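Local atomic coordinates of 3-dehydroquinate dehydratase (Clostridium difficile, PDB entry 4H3D), a protein that catalyses the cis-dehydration of 3-dehydroquinate to 3-dehydroshikimate, the third step of the chorismate pathway, through a covalent imine intermediate. Residues R164-E167 and L172-I175; E130-A135 and V142-H147; E190-M195 and R202-M207. All coordinates share one frame; numbering follows the deposited sequence. Where two conformers were deposited one is given.

Overall arrangement
Three successive strands of the parallel TIM barrel, 141-148, 172-177 and 205-208, each pack against the helix that precedes them, giving contacts 2, 1 and 3 in that order round the barrel. Contact 1 lies in the middle, its centre about 9 Å from that of contact 2 and about 10 Å from that of contact 3, while the centres of the outer two are about 18 Å apart. Backbone bonds join the strands: Lys174 N to Ile144 O at 2.9 Å, and Ile175 N to Ile205 O at 2.9 Å. Each strand also contributes to the pocket of the bound SHL: His147 from contact 2, the covalently attached Lys174 from contact 1 and Met207 from contact 3.

Contact 1: R164-E167 and L172-I175; sequences RMQE and LPKI. With SHL (5-hydroxy-6-methyl-4-oxo-4H-pyran-2-carboxylic acid), chain I.
The backbone oxygen of Lys174 is met by two groups: the terminal methyl of Met165 packs against it, with Met165 CE 3.2 Å from Lys174 O, and Asn146 N on the neighbouring strand hydrogen-bonds to Lys174 O at 3.1 Å. This is the helix-to-strand half of a beta-alpha-beta unit of the TIM barrel, where the last turn of helix 155-167 lies on the outer side of strand 172-177. Met165 and Pro173 carry most of the contact. With CG beside the backbone N (chi1 -69°) and the chain extended beyond it, the Met165 thioether runs alongside the strand, and the side chains of Met165 and Pro173 pass each other in opposite directions. Met165 SD rests 3.7 Å from Pro173 CB, and Met165 CB lies equally close to that carbon. Gln166 adds a lighter touch at the adjacent ring carbon, Gln166 CG standing 4.0 Å from Pro173 CG, while its amide oxygen turns to the backbone N-H of Asp201. On the reverse side of the strand the side chain of Lys174 leaves the helix behind and crosses into the barrel interior, where Phe229 provides a cation-pi partner. Its chain is extended throughout (chi1 174°), which carries NZ, the nitrogen that forms the Schiff base with substrate, to the bound SHL: Lys174 NZ is covalently joined at 1.4 Å to CAL of SHL, the carbon borne on ring atom CAF.

Contact 2: E130-A135 and V142-H147; sequences EVVNFA and VIISNH. With SHL (5-hydroxy-6-methyl-4-oxo-4H-pyran-2-carboxylic acid), chain I.
Ala135 and Val142 make the tightest side-chain approach between helix 130-135 and strand 142-147, Ala135 CB resting 3.5 Å from Val142 CG2. Val142 points toward the helix and divides its two methyls between residues on successive turns. CG1, anti to the backbone N (chi1 179°), goes to Val132, while CG2, beside the N, goes to Ala135. Val132 meets it at a slant, its CG2 lying 3.9 Å from Val142 CG1. That same Val132 methyl also receives the tip of Ile144, whose side chain leaves the strand obliquely but brings CD1 to 4.2 Å from Val132 CG2. The result is a small, wholly apolar and buried interface, with the helix running nearly antiparallel to the strand (163°) at an axis separation of 9.8 Å.

His147, farther along the same strand, is turned to the ligand instead. Its imidazole presents an edge to SHL, with the ligand oxygen OAC near the ring plane. His147 NE2 and SHL OAC are hydrogen-bonded at 2.5 Å, with an angle of 158°. The other ring nitrogen, ND1, is hydrogen-bonded to Glu90 OE1, a second-shell partner that probably helps fix the rotation of the ring. One strand thus packs its helix near its start and delivers the proton donor/acceptor near its C-terminal end, the division of labour of a beta-alpha-beta unit in a TIM-barrel enzyme, here the type I dehydroquinase.

Contact 3: E190-M195 and R202-M207; sequences EATNEM and RPIITM. With SHL (5-hydroxy-6-methyl-4-oxo-4H-pyran-2-carboxylic acid), chain I.
Two threonine hydroxyls form the polar centre of this interface, Thr192 OG1 and Thr206 OG1 coming within 2.7 Å as the side chains reach toward each other tip to tip. Thr192 OG1 has a firm partner within its own helix, a hydrogen bond with the backbone oxygen of Leu188. Thr206 holds its hydroxyl between its backbone N and carbonyl carbon (chi1 69°), and that rotation turns OG1 to the helix. The methyl CG2 of Thr206 is brought close as well, 3.4 Å from Thr192 OG1, so the buried hydroxyl of Thr192 has both polar and apolar neighbours.

Apolar packing continues toward the start of the strand, where Ile204 points at the helix and its terminal methyl does the touching. Ile204 CD1 sits 3.7 Å from Met195 CG and also 3.7 Å from the backbone oxygen of Thr192. The methionine chain bends at chi2 (70°), and its side chain crosses that of Ile204 obliquely. Beyond Met195, Leu162 of helix 155-167 continues the packing.

Backbone bonds hold the strand in the sheet: Ile205 pairs with Pro173 and Ile175, and Ile204 with Ala226. On the outer side of helix 182-199, Glu190 forms a salt bridge with Lys183 of the second subunit.

The alternate residues Ile205 and Met207 point away from the helix. Ile205 touches Lys174, and Met207 lines the ligand pocket. Helix 182-199 thus covers the outer face of strand 205-208, while alternate strand residues face the barrel interior, as in the beta-alpha-beta units of a TIM barrel, here strand 172-177, helix 182-199 and strand 205-208.

Contact 1: R164-E167 and L172-I175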
ATOM      1  N   ARG B 164      -7.350   9.491 -24.308  1.00 21.97           N
ATOM      2  CA  ARG B 164      -6.725   9.747 -25.606  1.00 23.37           C
ATOM      3  C   ARG B 164      -5.906   8.514 -26.064  1.00 22.11           C
ATOM      4  O   ARG B 164      -5.903   8.142 -27.273  1.00 22.45           O
ATOM      5  CB  ARG B 164      -5.853  11.006 -25.563  1.00 21.40           C
ATOM      6  CG  ARG B 164      -5.233  11.402 -26.913  1.00 25.89           C
ATOM      7  CD  ARG B 164      -6.289  11.607 -28.005  1.00 30.98           C
ATOM      8  NE  ARG B 164      -5.680  11.787 -29.317  1.00 34.76           N
ATOM      9  CZ  ARG B 164      -6.292  11.549 -30.476  1.00 38.43           C
ATOM     10  NH1 ARG B 164      -5.639  11.739 -31.616  1.00 40.37           N
ATOM     11  NH2 ARG B 164      -7.544  11.095 -30.508  1.00 40.55           N
ATOM     12  N   MET B 165      -5.243   7.869 -25.104  1.00 22.65           N
ATOM     13  CA  MET B 165      -4.461   6.667 -25.383  1.00 21.95           C
ATOM     14  C   MET B 165      -5.370   5.547 -25.884  1.00 24.36           C
ATOM     15  O   MET B 165      -4.999   4.808 -26.796  1.00 24.94           O
ATOM     16  CB  MET B 165      -3.692   6.236 -24.151  1.00 22.56           C
ATOM     17  CG  MET B 165      -2.572   7.197 -23.768  1.00 22.11           C
ATOM     18  SD  MET B 165      -2.034   6.817 -22.122  1.00 24.29           S
ATOM     19  CE  MET B 165      -0.652   7.910 -21.902  1.00 21.16           C
ATOM     20  N   GLN B 166      -6.561   5.424 -25.306  1.00 24.42           N
ATOM     21  CA  GLN B 166      -7.531   4.443 -25.827  1.00 25.64           C
ATOM     22  C   GLN B 166      -7.932   4.795 -27.254  1.00 26.33           C
ATOM     23  O   GLN B 166      -7.987   3.916 -28.134  1.00 27.51           O
ATOM     24  CB  GLN B 166      -8.786   4.370 -24.958  1.00 25.61           C
ATOM     25  CG  GLN B 166      -8.581   3.702 -23.634  1.00 27.90           C
ATOM     26  CD  GLN B 166      -9.901   3.417 -22.917  1.00 29.29           C
ATOM     27  OE1 GLN B 166     -10.011   2.452 -22.173  1.00 30.60           O
ATOM     28  NE2 GLN B 166     -10.908   4.257 -23.158  1.00 26.36           N
ATOM     29  N   GLU B 167      -8.210   6.077 -27.495  1.00 27.30           N
ATOM     30  CA  GLU B 167      -8.620   6.532 -28.826  1.00 29.07           C
ATOM     31  C   GLU B 167      -7.541   6.261 -29.874  1.00 28.76           C
ATOM     32  O   GLU B 167      -7.855   5.991 -31.033  1.00 27.94           O
ATOM     33  CB  GLU B 167      -8.990   8.026 -28.812  1.00 30.08           C
ATOM     34  CG  GLU B 167     -10.230   8.354 -27.984  1.00 34.33           C
ATOM     35  CD  GLU B 167     -10.433   9.862 -27.779  1.00 42.81           C
ATOM     36  OE1 GLU B 167      -9.663  10.672 -28.371  1.00 39.08           O
ATOM     37  OE2 GLU B 167     -11.356  10.236 -27.013  1.00 45.82           O
ATOM     38  N   LEU B 172      -2.872  -0.897 -23.836  1.00 20.55           N
ATOM     39  CA  LEU B 172      -2.607  -0.610 -22.427  1.00 20.11           C
ATOM     40  C   LEU B 172      -2.102   0.817 -22.209  1.00 19.32           C
ATOM     41  O   LEU B 172      -0.893   1.081 -22.308  1.00 19.93           O
ATOM     42  CB  LEU B 172      -1.542  -1.592 -21.881  1.00 21.46           C
ATOM     43  CG  LEU B 172      -1.884  -3.085 -21.850  1.00 24.05           C
ATOM     44  CD1 LEU B 172      -0.623  -3.921 -21.546  1.00 26.27           C
ATOM     45  CD2 LEU B 172      -3.007  -3.385 -20.848  1.00 21.46           C
ATOM     46  N   PRO B 173      -3.021   1.757 -21.958  1.00 20.11           N
ATOM     47  CA  PRO B 173      -2.624   3.111 -21.606  1.00 18.95           C
ATOM     48  C   PRO B 173      -1.778   3.110 -20.342  1.00 20.22           C
ATOM     49  O   PRO B 173      -2.096   2.386 -19.388  1.00 19.56           O
ATOM     50  CB  PRO B 173      -3.948   3.801 -21.320  1.00 20.33           C
ATOM     51  CG  PRO B 173      -4.952   3.060 -22.077  1.00 22.61           C
ATOM     52  CD  PRO B 173      -4.474   1.629 -22.103  1.00 19.39           C
ATOM     53  N   LYS B 174      -0.716   3.918 -20.321  1.00 18.43           N
ATOM     54  CA  LYS B 174       0.157   3.984 -19.169  1.00 17.88           C
ATOM     55  C   LYS B 174       0.496   5.414 -18.828  1.00 19.27           C
ATOM     56  O   LYS B 174       0.870   6.196 -19.712  1.00 18.54           O
ATOM     57  CB  LYS B 174       1.471   3.246 -19.441  1.00 18.29           C
ATOM     58  CG  LYS B 174       2.521   3.393 -18.301  1.00 17.63           C
ATOM     59  CD  LYS B 174       3.810   2.716 -18.643  1.00 20.20           C
ATOM     60  CE  LYS B 174       4.821   2.884 -17.512  1.00 22.82           C
ATOM     61  NZ  LYS B 174       6.146   2.272 -17.842  1.00 27.52           N
ATOM     62  N   ILE B 175       0.382   5.758 -17.554  1.00 18.67           N
ATOM     63  CA  ILE B 175       0.765   7.080 -17.101  1.00 19.47           C
ATOM     64  C   ILE B 175       1.531   7.016 -15.808  1.00 19.52           C
ATOM     65  O   ILE B 175       1.198   6.251 -14.897  1.00 21.63           O
ATOM     66  CB  ILE B 175      -0.430   8.098 -17.028  1.00 21.71           C
ATOM     67  CG1 ILE B 175       0.115   9.528 -16.970  1.00 25.16           C
ATOM     68  CG2 ILE B 175      -1.359   7.818 -15.855  1.00 20.80           C
ATOM     69  CD1 ILE B 175      -0.930  10.597 -17.184  1.00 23.25           C
TER
HETATM   70  OAD SHL I 302       8.827   1.822 -12.295  1.00 37.96           O
HETATM   71  CAH SHL I 302       9.042   3.023 -12.598  1.00 43.51           C
HETATM   72  OAA SHL I 302       9.603   3.805 -11.789  1.00 41.03           O
HETATM   73  CAK SHL I 302       8.632   3.488 -13.908  1.00 39.73           C
HETATM   74  OAG SHL I 302       7.990   2.555 -14.789  1.00 36.68           O
HETATM   75  CAF SHL I 302       7.762   2.929 -16.129  1.00 38.55           C
HETATM   76  CAL SHL I 302       7.281   1.998 -16.989  1.00 38.12           C
HETATM   77  CAJ SHL I 302       8.137   4.173 -16.499  1.00 40.48           C
HETATM   78  OAC SHL I 302       7.963   4.556 -17.761  1.00 37.58           O
HETATM   79  CAI SHL I 302       8.684   5.050 -15.606  1.00 39.11           C
HETATM   80  CAE SHL I 302       8.923   4.720 -14.331  1.00 38.84           C
HETATM   81  OAB SHL I 302       9.001   6.276 -15.995  1.00 38.37           O

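Contact 2: E130-A135 and V142-H147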
ATOM      1  N   GLU B 130       1.397   5.254 -37.146  1.00 27.65           N
ATOM      2  CA  GLU B 130       2.236   4.356 -37.931  1.00 30.09           C
ATOM      3  C   GLU B 130       2.721   3.155 -37.119  1.00 27.66           C
ATOM      4  O   GLU B 130       2.598   2.005 -37.568  1.00 28.34           O
ATOM      5  CB  GLU B 130       3.430   5.095 -38.555  1.00 30.96           C
ATOM      6  CG  GLU B 130       4.234   4.201 -39.505  1.00 37.14           C
ATOM      7  CD  GLU B 130       5.374   4.911 -40.224  1.00 44.89           C
ATOM      8  OE1 GLU B 130       5.522   6.143 -40.096  1.00 45.43           O
ATOM      9  OE2 GLU B 130       6.122   4.215 -40.942  1.00 50.65           O
ATOM     10  N   VAL B 131       3.251   3.413 -35.926  1.00 25.37           N
ATOM     11  CA  VAL B 131       3.792   2.343 -35.100  1.00 24.31           C
ATOM     12  C   VAL B 131       2.695   1.436 -34.530  1.00 23.51           C
ATOM     13  O   VAL B 131       2.863   0.218 -34.491  1.00 23.10           O
ATOM     14  CB  VAL B 131       4.672   2.884 -33.965  1.00 24.56           C
ATOM     15  CG1 VAL B 131       5.252   1.737 -33.166  1.00 24.87           C
ATOM     16  CG2 VAL B 131       5.792   3.759 -34.551  1.00 25.81           C
ATOM     17  N   VAL B 132       1.582   2.015 -34.094  1.00 22.59           N
ATOM     18  CA  VAL B 132       0.494   1.193 -33.540  1.00 22.93           C
ATOM     19  C   VAL B 132      -0.126   0.281 -34.601  1.00 24.63           C
ATOM     20  O   VAL B 132      -0.307  -0.907 -34.365  1.00 24.82           O
ATOM     21  CB  VAL B 132      -0.610   2.036 -32.884  1.00 23.99           C
ATOM     22  CG1 VAL B 132      -1.823   1.165 -32.561  1.00 24.69           C
ATOM     23  CG2 VAL B 132      -0.096   2.687 -31.645  1.00 21.33           C
ATOM     24  N   ASN B 133      -0.429   0.829 -35.771  1.00 25.42           N
ATOM     25  CA  ASN B 133      -1.037   0.037 -36.827  1.00 28.08           C
ATOM     26  C   ASN B 133      -0.129  -1.109 -37.250  1.00 26.65           C
ATOM     27  O   ASN B 133      -0.593  -2.230 -37.455  1.00 25.48           O
ATOM     28  CB  ASN B 133      -1.410   0.909 -38.038  1.00 30.26           C
ATOM     29  CG  ASN B 133      -2.636   1.769 -37.788  1.00 38.98           C
ATOM     30  OD1 ASN B 133      -3.514   1.411 -36.987  1.00 44.39           O
ATOM     31  ND2 ASN B 133      -2.719   2.911 -38.491  1.00 43.21           N
ATOM     32  N   PHE B 134       1.172  -0.846 -37.335  1.00 25.79           N
ATOM     33  CA  PHE B 134       2.101  -1.879 -37.735  1.00 23.83           C
ATOM     34  C   PHE B 134       2.242  -2.959 -36.664  1.00 22.59           C
ATOM     35  O   PHE B 134       2.258  -4.157 -36.981  1.00 24.94           O
ATOM     36  CB  PHE B 134       3.467  -1.313 -38.101  1.00 24.39           C
ATOM     37  CG  PHE B 134       4.349  -2.320 -38.715  1.00 26.67           C
ATOM     38  CD1 PHE B 134       4.177  -2.677 -40.048  1.00 31.43           C
ATOM     39  CD2 PHE B 134       5.307  -2.976 -37.966  1.00 27.48           C
ATOM     40  CE1 PHE B 134       4.972  -3.635 -40.622  1.00 34.72           C
ATOM     41  CE2 PHE B 134       6.113  -3.945 -38.544  1.00 27.98           C
ATOM     42  CZ  PHE B 134       5.944  -4.275 -39.865  1.00 32.64           C
ATOM     43  N   ALA B 135       2.370  -2.543 -35.407  1.00 20.77           N
ATOM     44  CA  ALA B 135       2.435  -3.478 -34.303  1.00 21.28           C
ATOM     45  C   ALA B 135       1.217  -4.390 -34.331  1.00 20.46           C
ATOM     46  O   ALA B 135       1.348  -5.607 -34.190  1.00 21.50           O
ATOM     47  CB  ALA B 135       2.524  -2.730 -32.942  1.00 19.31           C
ATOM     48  N   VAL B 142       0.343  -2.944 -27.640  1.00 22.09           N
ATOM     49  CA  VAL B 142       0.949  -1.640 -27.506  1.00 20.66           C
ATOM     50  C   VAL B 142       0.575  -0.929 -26.224  1.00 20.88           C
ATOM     51  O   VAL B 142      -0.592  -0.842 -25.854  1.00 22.20           O
ATOM     52  CB  VAL B 142       0.591  -0.734 -28.696  1.00 20.79           C
ATOM     53  CG1 VAL B 142       1.233   0.679 -28.535  1.00 20.44           C
ATOM     54  CG2 VAL B 142       1.064  -1.375 -30.004  1.00 21.95           C
ATOM     55  N   ILE B 143       1.606  -0.466 -25.539  1.00 22.44           N
ATOM     56  CA  ILE B 143       1.465   0.407 -24.398  1.00 22.02           C
ATOM     57  C   ILE B 143       1.727   1.805 -24.974  1.00 20.95           C
ATOM     58  O   ILE B 143       2.718   1.993 -25.672  1.00 20.85           O
ATOM     59  CB  ILE B 143       2.557   0.129 -23.313  1.00 21.33           C
ATOM     60  CG1 ILE B 143       2.268  -1.162 -22.558  1.00 21.79           C
ATOM     61  CG2 ILE B 143       2.633   1.278 -22.314  1.00 21.71           C
ATOM     62  CD1 ILE B 143       3.361  -1.532 -21.566  1.00 22.87           C
ATOM     63  N   ILE B 144       0.813   2.756 -24.761  1.00 21.27           N
ATOM     64  CA  ILE B 144       1.093   4.145 -25.123  1.00 20.53           C
ATOM     65  C   ILE B 144       1.334   4.803 -23.772  1.00 20.13           C
ATOM     66  O   ILE B 144       0.506   4.713 -22.884  1.00 21.19           O
ATOM     67  CB  ILE B 144      -0.037   4.818 -25.894  1.00 21.19           C
ATOM     68  CG1 ILE B 144      -0.271   4.088 -27.219  1.00 22.95           C
ATOM     69  CG2 ILE B 144       0.289   6.311 -26.116  1.00 21.71           C
ATOM     70  CD1 ILE B 144      -1.372   4.710 -28.137  1.00 20.21           C
ATOM     71  N   SER B 145       2.488   5.413 -23.600  1.00 20.05           N
ATOM     72  CA  SER B 145       2.845   5.966 -22.309  1.00 19.49           C
ATOM     73  C   SER B 145       3.025   7.470 -22.292  1.00 18.84           C
ATOM     74  O   SER B 145       3.281   8.102 -23.322  1.00 18.92           O
ATOM     75  CB  SER B 145       4.144   5.311 -21.810  1.00 21.17           C
ATOM     76  OG  SER B 145       5.245   5.654 -22.639  1.00 22.43           O
ATOM     77  N   ASN B 146       2.891   8.030 -21.098  1.00 18.80           N
ATOM     78  CA  ASN B 146       3.121   9.456 -20.849  1.00 19.67           C
ATOM     79  C   ASN B 146       3.679   9.620 -19.442  1.00 18.96           C
ATOM     80  O   ASN B 146       3.267   8.911 -18.504  1.00 19.19           O
ATOM     81  CB  ASN B 146       1.832  10.245 -21.024  1.00 20.17           C
ATOM     82  CG  ASN B 146       2.005  11.742 -20.785  1.00 22.38           C
ATOM     83  OD1 ASN B 146       1.356  12.306 -19.904  1.00 25.07           O
ATOM     84  ND2 ASN B 146       2.888  12.377 -21.539  1.00 22.55           N
ATOM     85  N   HIS B 147       4.614  10.549 -19.291  1.00 20.98           N
ATOM     86  CA  HIS B 147       5.258  10.810 -18.008  1.00 21.00           C
ATOM     87  C   HIS B 147       5.297  12.287 -17.655  1.00 22.46           C
ATOM     88  O   HIS B 147       5.386  13.152 -18.537  1.00 23.10           O
ATOM     89  CB  HIS B 147       6.699  10.337 -18.063  1.00 23.60           C
ATOM     90  CG  HIS B 147       6.841   8.915 -18.484  1.00 20.64           C
ATOM     91  ND1 HIS B 147       6.746   8.522 -19.800  1.00 22.03           N
ATOM     92  CD2 HIS B 147       7.087   7.792 -17.769  1.00 24.69           C
ATOM     93  CE1 HIS B 147       6.908   7.212 -19.876  1.00 23.55           C
ATOM     94  NE2 HIS B 147       7.120   6.747 -18.656  1.00 24.41           N
TER
HETATM   95  OAD SHL I 302       8.827   1.822 -12.295  1.00 37.96           O
HETATM   96  CAH SHL I 302       9.042   3.023 -12.598  1.00 43.51           C
HETATM   97  OAA SHL I 302       9.603   3.805 -11.789  1.00 41.03           O
HETATM   98  CAK SHL I 302       8.632   3.488 -13.908  1.00 39.73           C
HETATM   99  OAG SHL I 302       7.990   2.555 -14.789  1.00 36.68           O
HETATM  100  CAF SHL I 302       7.762   2.929 -16.129  1.00 38.55           C
HETATM  101  CAL SHL I 302       7.281   1.998 -16.989  1.00 38.12           C
HETATM  102  CAJ SHL I 302       8.137   4.173 -16.499  1.00 40.48           C
HETATM  103  OAC SHL I 302       7.963   4.556 -17.761  1.00 37.58           O
HETATM  104  CAI SHL I 302       8.684   5.050 -15.606  1.00 39.11           C
HETATM  105  CAE SHL I 302       8.923   4.720 -14.331  1.00 38.84           C
HETATM  106  OAB SHL I 302       9.001   6.276 -15.995  1.00 38.37           O

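Contact 3: E190-M195 and R202-M207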
ATOM      1  N   GLU B 190      -7.089   8.148  -7.302  1.00 20.14           N
ATOM      2  CA  GLU B 190      -8.485   8.530  -7.594  1.00 21.72           C
ATOM      3  C   GLU B 190      -8.773   8.529  -9.113  1.00 21.82           C
ATOM      4  O   GLU B 190      -9.822   8.036  -9.570  1.00 22.41           O
ATOM      5  CB  GLU B 190      -8.787   9.925  -7.024  1.00 25.27           C
ATOM      6  CG  GLU B 190     -10.268  10.349  -7.203  1.00 28.35           C
ATOM      7  CD  GLU B 190     -10.525  11.809  -6.844  1.00 39.06           C
ATOM      8  OE1 GLU B 190     -11.716  12.187  -6.730  1.00 36.11           O
ATOM      9  OE2 GLU B 190      -9.541  12.580  -6.705  1.00 41.08           O
ATOM     10  N   ALA B 191      -7.847   9.099  -9.875  1.00 22.02           N
ATOM     11  CA  ALA B 191      -7.934   9.139 -11.334  1.00 22.01           C
ATOM     12  C   ALA B 191      -7.914   7.728 -11.894  1.00 21.24           C
ATOM     13  O   ALA B 191      -8.701   7.393 -12.775  1.00 21.23           O
ATOM     14  CB  ALA B 191      -6.781   9.962 -11.908  1.00 23.10           C
ATOM     15  N   THR B 192      -7.023   6.891 -11.361  1.00 21.12           N
ATOM     16  CA  THR B 192      -6.918   5.497 -11.779  1.00 20.47           C
ATOM     17  C   THR B 192      -8.259   4.775 -11.634  1.00 22.09           C
ATOM     18  O   THR B 192      -8.733   4.129 -12.572  1.00 23.85           O
ATOM     19  CB  THR B 192      -5.855   4.740 -10.946  1.00 21.22           C
ATOM     20  OG1 THR B 192      -4.562   5.352 -11.123  1.00 20.51           O
ATOM     21  CG2 THR B 192      -5.788   3.274 -11.335  1.00 19.31           C
ATOM     22  N   ASN B 193      -8.882   4.913 -10.472  1.00 23.22           N
ATOM     23  CA  ASN B 193     -10.115   4.191 -10.225  1.00 24.67           C
ATOM     24  C   ASN B 193     -11.297   4.749 -11.013  1.00 24.38           C
ATOM     25  O   ASN B 193     -12.171   3.989 -11.451  1.00 27.65           O
ATOM     26  CB  ASN B 193     -10.427   4.120  -8.740  1.00 24.38           C
ATOM     27  CG  ASN B 193     -11.490   3.085  -8.428  1.00 24.73           C
ATOM     28  OD1 ASN B 193     -12.563   3.427  -8.017  1.00 26.48           O
ATOM     29  ND2 ASN B 193     -11.192   1.809  -8.688  1.00 25.83           N
ATOM     30  N   GLU B 194     -11.333   6.058 -11.192  1.00 26.05           N
ATOM     31  CA  GLU B 194     -12.391   6.678 -12.003  1.00 27.96           C
ATOM     32  C   GLU B 194     -12.308   6.171 -13.448  1.00 25.79           C
ATOM     33  O   GLU B 194     -13.321   5.816 -14.051  1.00 26.03           O
ATOM     34  CB  GLU B 194     -12.292   8.199 -11.947  1.00 29.47           C
ATOM     35  CG  GLU B 194     -13.350   8.914 -12.768  1.00 37.44           C
ATOM     36  CD  GLU B 194     -13.434  10.403 -12.444  1.00 45.98           C
ATOM     37  OE1 GLU B 194     -13.440  10.757 -11.238  1.00 49.97           O
ATOM     38  OE2 GLU B 194     -13.518  11.209 -13.396  1.00 51.23           O
ATOM     39  N   MET B 195     -11.091   6.103 -13.979  1.00 24.86           N
ATOM     40  CA  MET B 195     -10.866   5.591 -15.316  1.00 25.57           C
ATOM     41  C   MET B 195     -11.295   4.122 -15.360  1.00 27.06           C
ATOM     42  O   MET B 195     -12.085   3.718 -16.216  1.00 27.77           O
ATOM     43  CB  MET B 195      -9.387   5.713 -15.685  1.00 24.54           C
ATOM     44  CG  MET B 195      -9.056   5.328 -17.110  1.00 26.77           C
ATOM     45  SD  MET B 195      -9.707   6.532 -18.290  1.00 28.37           S
ATOM     46  CE  MET B 195      -9.433   5.634 -19.824  1.00 24.47           C
ATOM     47  N   ARG B 202     -10.486  -1.215 -21.423  1.00 26.89           N
ATOM     48  CA  ARG B 202      -9.297  -2.077 -21.488  1.00 25.92           C
ATOM     49  C   ARG B 202      -8.458  -1.832 -20.220  1.00 24.04           C
ATOM     50  O   ARG B 202      -8.728  -0.885 -19.467  1.00 23.89           O
ATOM     51  CB  ARG B 202      -8.484  -1.754 -22.735  1.00 24.39           C
ATOM     52  CG  ARG B 202      -7.833  -0.387 -22.701  1.00 24.43           C
ATOM     53  CD  ARG B 202      -7.573   0.104 -24.116  1.00 26.81           C
ATOM     54  NE  ARG B 202      -8.820   0.441 -24.815  1.00 27.27           N
ATOM     55  CZ  ARG B 202      -8.911   0.715 -26.118  1.00 27.68           C
ATOM     56  NH1 ARG B 202     -10.086   1.018 -26.655  1.00 25.83           N
ATOM     57  NH2 ARG B 202      -7.837   0.678 -26.888  1.00 27.20           N
ATOM     58  N   PRO B 203      -7.441  -2.674 -19.982  1.00 22.60           N
ATOM     59  CA  PRO B 203      -6.660  -2.461 -18.768  1.00 23.79           C
ATOM     60  C   PRO B 203      -5.770  -1.239 -18.906  1.00 22.06           C
ATOM     61  O   PRO B 203      -5.380  -0.876 -20.026  1.00 21.98           O
ATOM     62  CB  PRO B 203      -5.824  -3.744 -18.641  1.00 23.28           C
ATOM     63  CG  PRO B 203      -6.385  -4.699 -19.703  1.00 26.12           C
ATOM     64  CD  PRO B 203      -6.934  -3.810 -20.760  1.00 22.71           C
ATOM     65  N   ILE B 204      -5.489  -0.605 -17.772  1.00 20.81           N
ATOM     66  CA  ILE B 204      -4.655   0.571 -17.708  1.00 20.01           C
ATOM     67  C   ILE B 204      -3.539   0.347 -16.711  1.00 19.92           C
ATOM     68  O   ILE B 204      -3.628  -0.539 -15.835  1.00 21.39           O
ATOM     69  CB  ILE B 204      -5.451   1.838 -17.319  1.00 20.61           C
ATOM     70  CG1 ILE B 204      -5.985   1.732 -15.883  1.00 22.24           C
ATOM     71  CG2 ILE B 204      -6.625   2.066 -18.332  1.00 20.22           C
ATOM     72  CD1 ILE B 204      -6.733   2.947 -15.402  1.00 18.39           C
ATOM     73  N   ILE B 205      -2.482   1.141 -16.872  1.00 19.39           N
ATOM     74  CA  ILE B 205      -1.288   1.093 -16.051  1.00 19.72           C
ATOM     75  C   ILE B 205      -1.024   2.493 -15.520  1.00 20.06           C
ATOM     76  O   ILE B 205      -0.891   3.439 -16.300  1.00 18.71           O
ATOM     77  CB  ILE B 205      -0.053   0.697 -16.903  1.00 20.03           C
ATOM     78  CG1 ILE B 205      -0.283  -0.632 -17.620  1.00 21.84           C
ATOM     79  CG2 ILE B 205       1.223   0.669 -16.040  1.00 17.52           C
ATOM     80  CD1 ILE B 205       0.728  -0.868 -18.808  1.00 18.84           C
ATOM     81  N   THR B 206      -0.933   2.641 -14.200  1.00 18.34           N
ATOM     82  CA  THR B 206      -0.655   3.948 -13.607  1.00 19.63           C
ATOM     83  C   THR B 206       0.271   3.830 -12.445  1.00 20.92           C
ATOM     84  O   THR B 206       0.303   2.773 -11.758  1.00 20.66           O
ATOM     85  CB  THR B 206      -1.924   4.635 -13.055  1.00 20.90           C
ATOM     86  OG1 THR B 206      -2.397   3.923 -11.891  1.00 19.79           O
ATOM     87  CG2 THR B 206      -3.029   4.691 -14.139  1.00 17.93           C
ATOM     88  N   MET B 207       1.040   4.888 -12.204  0.50 19.72           N
ATOM     89  CA  MET B 207       1.914   4.949 -11.040  0.50 20.90           C
ATOM     90  C   MET B 207       2.229   6.373 -10.644  0.50 20.02           C
ATOM     91  O   MET B 207       2.193   7.297 -11.464  0.50 18.63           O
ATOM     92  CB  MET B 207       3.229   4.202 -11.266  0.50 21.85           C
ATOM     93  CG  MET B 207       4.200   4.911 -12.161  0.50 21.76           C
ATOM     94  SD  MET B 207       5.706   3.953 -12.405  0.50 31.75           S
ATOM     95  CE  MET B 207       5.047   2.475 -13.185  0.50 35.47           C
TER
HETATM   96  OAD SHL I 302       8.827   1.822 -12.295  1.00 37.96           O
HETATM   97  CAH SHL I 302       9.042   3.023 -12.598  1.00 43.51           C
HETATM   98  OAA SHL I 302       9.603   3.805 -11.789  1.00 41.03           O
HETATM   99  CAK SHL I 302       8.632   3.488 -13.908  1.00 39.73           C
HETATM  100  OAG SHL I 302       7.990   2.555 -14.789  1.00 36.68           O
HETATM  101  CAF SHL I 302       7.762   2.929 -16.129  1.00 38.55           C
HETATM  102  CAL SHL I 302       7.281   1.998 -16.989  1.00 38.12           C
HETATM  103  CAJ SHL I 302       8.137   4.173 -16.499  1.00 40.48           C
HETATM  104  OAC SHL I 302       7.963   4.556 -17.761  1.00 37.58           O
HETATM  105  CAI SHL I 302       8.684   5.050 -15.606  1.00 39.11           C
HETATM  106  CAE SHL I 302       8.923   4.720 -14.331  1.00 38.84           C
HETATM  107  OAB SHL I 302       9.001   6.276 -15.995  1.00 38.37           O